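Local atomic coordinates of exonuclease mut-7 homolog (Aedes aegypti, PDB entry 7JW2), a protein that probably trims the 3' ends of Argonaute-bound microRNAs as a magnesium-dependent 3'-5' exoribonuclease, the chain here being its exonuclease domain. Residues 51-63 against 182-194. Numbering follows the deposited sequence.
Sequences SLIQLATWDDVYM and LRYAALDAFCLLE
Strand 51-56 runs over helix 182-194 at 40° between their N-to-C directions, the axes approaching to 7.3 Å, and Ala56 meets Phe190 with CA atoms 5.4 Å apart. The antiparallel strand 61-63, joined to it by the turn at Thr57-Asp60, lies on the same helix. Ala185, Ala186 and Ala189 give the helix a low surface: Leu52 CD1 rests on Ala185 CB, Ala56 CB on Ala189 CB, and Val61 CG1 on Ala186 CB at 3.8 Å. Met63, bent at its last torsion (chi3 -71°), lays SD beside Ala186 CB and CE against Leu182 CD2. Beyond the strand, Trp58 folds back to the helix. Leu193 CB sits over one face of its six-membered ring, a CH-pi contact 3.7 Å from the centroid, while the ring's edge points to the face of Phe190 in an offset edge-to-face pair, planes at 90°. Gln54 NE2 donates to Ala185 O at 2.9 Å, tilted from the carbonyl plane, and the same NE2 is hydrogen-bonded to Glu39 OE1 on the neighbouring strand 33-40. The helix thus packs on these two strands of the RNase H-like exonuclease sheet mainly by apolar contact, and a buried amide, held by two acceptors, ties it to the central strands.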
# COMPACT_ATOMS: atom_id res chain seq x y z
N SER A 51 -15.74 -13.55 5.57
CA SER A 51 -14.64 -14.00 6.41
C SER A 51 -13.28 -13.76 5.75
O SER A 51 -12.41 -13.12 6.36
CB SER A 51 -14.81 -15.50 6.75
OG SER A 51 -13.65 -16.00 7.38
N LEU A 52 -13.10 -14.23 4.52
CA LEU A 52 -11.85 -14.13 3.78
C LEU A 52 -12.13 -13.66 2.36
O LEU A 52 -13.17 -13.99 1.79
CB LEU A 52 -11.12 -15.48 3.68
CG LEU A 52 -10.63 -16.16 4.96
CD1 LEU A 52 -10.00 -17.49 4.60
CD2 LEU A 52 -9.62 -15.28 5.69
N ILE A 53 -11.19 -12.89 1.81
CA ILE A 53 -11.09 -12.67 0.37
C ILE A 53 -9.70 -13.12 -0.07
O ILE A 53 -8.70 -12.71 0.53
CB ILE A 53 -11.34 -11.20 -0.01
CG1 ILE A 53 -12.79 -10.83 0.31
CG2 ILE A 53 -11.07 -10.99 -1.50
CD1 ILE A 53 -13.04 -9.35 0.26
N GLN A 54 -9.64 -13.98 -1.08
CA GLN A 54 -8.37 -14.57 -1.51
C GLN A 54 -8.00 -14.05 -2.90
O GLN A 54 -8.82 -14.09 -3.82
CB GLN A 54 -8.43 -16.11 -1.53
CG GLN A 54 -8.89 -16.80 -0.24
CD GLN A 54 -10.37 -17.12 -0.24
OE1 GLN A 54 -11.17 -16.39 0.34
NE2 GLN A 54 -10.74 -18.23 -0.88
N LEU A 55 -6.77 -13.56 -3.02
CA LEU A 55 -6.25 -13.02 -4.28
C LEU A 55 -4.96 -13.75 -4.62
O LEU A 55 -4.00 -13.70 -3.85
CB LEU A 55 -5.99 -11.51 -4.16
CG LEU A 55 -7.17 -10.72 -3.60
CD1 LEU A 55 -6.83 -9.25 -3.35
CD2 LEU A 55 -8.40 -10.84 -4.49
N ALA A 56 -4.93 -14.39 -5.79
CA ALA A 56 -3.81 -15.23 -6.20
C ALA A 56 -3.13 -14.69 -7.45
O ALA A 56 -3.79 -14.30 -8.41
CB ALA A 56 -4.28 -16.66 -6.48
N THR A 57 -1.80 -14.71 -7.43
CA THR A 57 -0.98 -14.55 -8.63
C THR A 57 -0.27 -15.87 -8.88
O THR A 57 -0.36 -16.81 -8.10
CB THR A 57 0.05 -13.43 -8.44
OG1 THR A 57 1.13 -13.92 -7.64
CG2 THR A 57 -0.55 -12.23 -7.75
N TRP A 58 0.48 -15.94 -9.99
CA TRP A 58 1.22 -17.17 -10.24
C TRP A 58 2.27 -17.45 -9.17
O TRP A 58 2.73 -18.59 -9.05
CB TRP A 58 1.89 -17.12 -11.61
CG TRP A 58 0.97 -17.41 -12.74
CD1 TRP A 58 0.59 -16.55 -13.72
CD2 TRP A 58 0.29 -18.64 -13.00
NE1 TRP A 58 -0.26 -17.17 -14.59
CE2 TRP A 58 -0.48 -18.45 -14.16
CE3 TRP A 58 0.26 -19.88 -12.36
CZ2 TRP A 58 -1.26 -19.46 -14.70
CZ3 TRP A 58 -0.51 -20.89 -12.90
CH2 TRP A 58 -1.27 -20.67 -14.06
N ASP A 59 2.65 -16.43 -8.39
CA ASP A 59 3.76 -16.56 -7.45
C ASP A 59 3.36 -16.48 -5.98
O ASP A 59 4.15 -16.89 -5.14
CB ASP A 59 4.80 -15.46 -7.72
CG ASP A 59 5.42 -15.58 -9.09
OD1 ASP A 59 5.83 -16.70 -9.44
OD2 ASP A 59 5.48 -14.56 -9.81
N ASP A 60 2.18 -15.95 -5.67
CA ASP A 60 1.79 -15.70 -4.28
C ASP A 60 0.27 -15.80 -4.17
O ASP A 60 -0.46 -15.46 -5.10
CB ASP A 60 2.23 -14.31 -3.79
CG ASP A 60 3.74 -14.14 -3.72
OD1 ASP A 60 4.35 -13.71 -4.73
OD2 ASP A 60 4.31 -14.43 -2.65
N VAL A 61 -0.20 -16.21 -2.99
CA VAL A 61 -1.61 -16.13 -2.67
C VAL A 61 -1.77 -15.31 -1.40
O VAL A 61 -1.07 -15.54 -0.41
CB VAL A 61 -2.25 -17.52 -2.48
CG1 VAL A 61 -3.73 -17.37 -2.22
CG2 VAL A 61 -2.02 -18.37 -3.73
N TYR A 62 -2.66 -14.32 -1.46
CA TYR A 62 -2.99 -13.47 -0.32
C TYR A 62 -4.39 -13.78 0.17
O TYR A 62 -5.32 -13.89 -0.62
CB TYR A 62 -2.89 -12.00 -0.71
CG TYR A 62 -1.53 -11.60 -1.21
CD1 TYR A 62 -1.22 -11.63 -2.57
CD2 TYR A 62 -0.54 -11.18 -0.34
CE1 TYR A 62 0.02 -11.25 -3.04
CE2 TYR A 62 0.71 -10.81 -0.80
CZ TYR A 62 0.98 -10.85 -2.14
OH TYR A 62 2.23 -10.48 -2.61
N MET A 63 -4.55 -13.90 1.48
CA MET A 63 -5.86 -14.16 2.07
C MET A 63 -6.17 -13.03 3.03
O MET A 63 -5.57 -12.97 4.11
CB MET A 63 -5.87 -15.52 2.77
CG MET A 63 -5.58 -16.63 1.78
SD MET A 63 -5.63 -18.26 2.50
CE MET A 63 -4.16 -18.24 3.49
N LEU A 182 -7.30 -22.75 5.75
CA LEU A 182 -6.43 -21.83 5.02
C LEU A 182 -5.94 -22.46 3.73
O LEU A 182 -5.86 -21.78 2.69
CB LEU A 182 -5.26 -21.40 5.91
CG LEU A 182 -5.70 -20.59 7.13
CD1 LEU A 182 -4.65 -20.64 8.24
CD2 LEU A 182 -6.01 -19.16 6.74
N ARG A 183 -5.62 -23.75 3.76
CA ARG A 183 -5.15 -24.41 2.54
C ARG A 183 -6.25 -24.46 1.48
O ARG A 183 -6.00 -24.16 0.30
CB ARG A 183 -4.64 -25.81 2.87
CG ARG A 183 -3.28 -25.79 3.56
CD ARG A 183 -2.52 -27.11 3.40
NE ARG A 183 -3.32 -28.26 3.79
CZ ARG A 183 -3.08 -29.00 4.87
NH1 ARG A 183 -2.05 -28.70 5.65
NH2 ARG A 183 -3.85 -30.04 5.16
N TYR A 184 -7.46 -24.82 1.87
CA TYR A 184 -8.58 -24.84 0.94
C TYR A 184 -8.83 -23.45 0.36
O TYR A 184 -9.05 -23.31 -0.85
CB TYR A 184 -9.84 -25.38 1.64
CG TYR A 184 -11.11 -25.10 0.87
CD1 TYR A 184 -11.54 -25.96 -0.14
CD2 TYR A 184 -11.86 -23.96 1.12
CE1 TYR A 184 -12.69 -25.69 -0.87
CE2 TYR A 184 -13.00 -23.68 0.40
CZ TYR A 184 -13.40 -24.54 -0.60
OH TYR A 184 -14.54 -24.27 -1.32
N ALA A 185 -8.81 -22.42 1.21
CA ALA A 185 -9.11 -21.07 0.73
C ALA A 185 -8.06 -20.60 -0.27
O ALA A 185 -8.41 -19.97 -1.28
CB ALA A 185 -9.21 -20.10 1.92
N ALA A 186 -6.79 -20.86 0.00
CA ALA A 186 -5.75 -20.39 -0.90
C ALA A 186 -5.83 -21.11 -2.24
O ALA A 186 -5.69 -20.49 -3.31
CB ALA A 186 -4.37 -20.57 -0.26
N LEU A 187 -6.04 -22.42 -2.22
CA LEU A 187 -6.13 -23.17 -3.46
C LEU A 187 -7.38 -22.82 -4.26
O LEU A 187 -7.37 -22.91 -5.49
CB LEU A 187 -6.07 -24.67 -3.16
CG LEU A 187 -5.98 -25.58 -4.38
CD1 LEU A 187 -4.78 -25.23 -5.25
CD2 LEU A 187 -5.91 -27.03 -3.92
N ASP A 188 -8.47 -22.39 -3.59
CA ASP A 188 -9.68 -22.12 -4.35
C ASP A 188 -9.49 -20.92 -5.27
O ASP A 188 -10.12 -20.85 -6.33
CB ASP A 188 -10.89 -21.93 -3.42
CG ASP A 188 -12.09 -22.78 -3.86
OD1 ASP A 188 -11.93 -24.02 -4.01
OD2 ASP A 188 -13.17 -22.20 -4.08
N ALA A 189 -8.62 -19.99 -4.89
CA ALA A 189 -8.25 -18.91 -5.81
C ALA A 189 -7.18 -19.37 -6.80
O ALA A 189 -7.32 -19.14 -8.01
CB ALA A 189 -7.78 -17.69 -5.02
N PHE A 190 -6.11 -20.02 -6.33
CA PHE A 190 -4.99 -20.35 -7.21
C PHE A 190 -5.40 -21.29 -8.35
O PHE A 190 -4.89 -21.16 -9.47
CB PHE A 190 -3.83 -20.96 -6.42
CG PHE A 190 -2.56 -21.13 -7.22
CD1 PHE A 190 -2.28 -22.33 -7.86
CD2 PHE A 190 -1.66 -20.09 -7.33
CE1 PHE A 190 -1.12 -22.49 -8.60
CE2 PHE A 190 -0.49 -20.23 -8.07
CZ PHE A 190 -0.22 -21.44 -8.70
N CYS A 191 -6.30 -22.23 -8.09
CA CYS A 191 -6.63 -23.21 -9.13
C CYS A 191 -7.29 -22.55 -10.34
O CYS A 191 -7.29 -23.13 -11.43
CB CYS A 191 -7.50 -24.33 -8.56
SG CYS A 191 -9.25 -23.92 -8.27
N LEU A 192 -7.86 -21.35 -10.16
CA LEU A 192 -8.45 -20.64 -11.29
C LEU A 192 -7.38 -20.27 -12.31
O LEU A 192 -7.62 -20.33 -13.52
CB LEU A 192 -9.19 -19.40 -10.81
CG LEU A 192 -10.24 -19.65 -9.71
CD1 LEU A 192 -10.85 -18.32 -9.30
CD2 LEU A 192 -11.30 -20.64 -10.18
N LEU A 193 -6.18 -19.91 -11.83
CA LEU A 193 -5.07 -19.63 -12.75
C LEU A 193 -4.69 -20.88 -13.52
O LEU A 193 -4.48 -20.82 -14.74
CB LEU A 193 -3.85 -19.10 -11.99
CG LEU A 193 -4.02 -17.78 -11.23
CD1 LEU A 193 -2.95 -17.67 -10.17
CD2 LEU A 193 -3.91 -16.59 -12.19
N GLU A 194 -4.60 -22.01 -12.83
CA GLU A 194 -4.25 -23.27 -13.49
C GLU A 194 -5.32 -23.69 -14.49
O GLU A 194 -4.99 -24.22 -15.57
CB GLU A 194 -4.04 -24.36 -12.44
CG GLU A 194 -3.01 -24.03 -11.38
CD GLU A 194 -3.02 -25.02 -10.24
OE1 GLU A 194 -4.04 -25.08 -9.52
OE2 GLU A 194 -2.00 -25.71 -10.04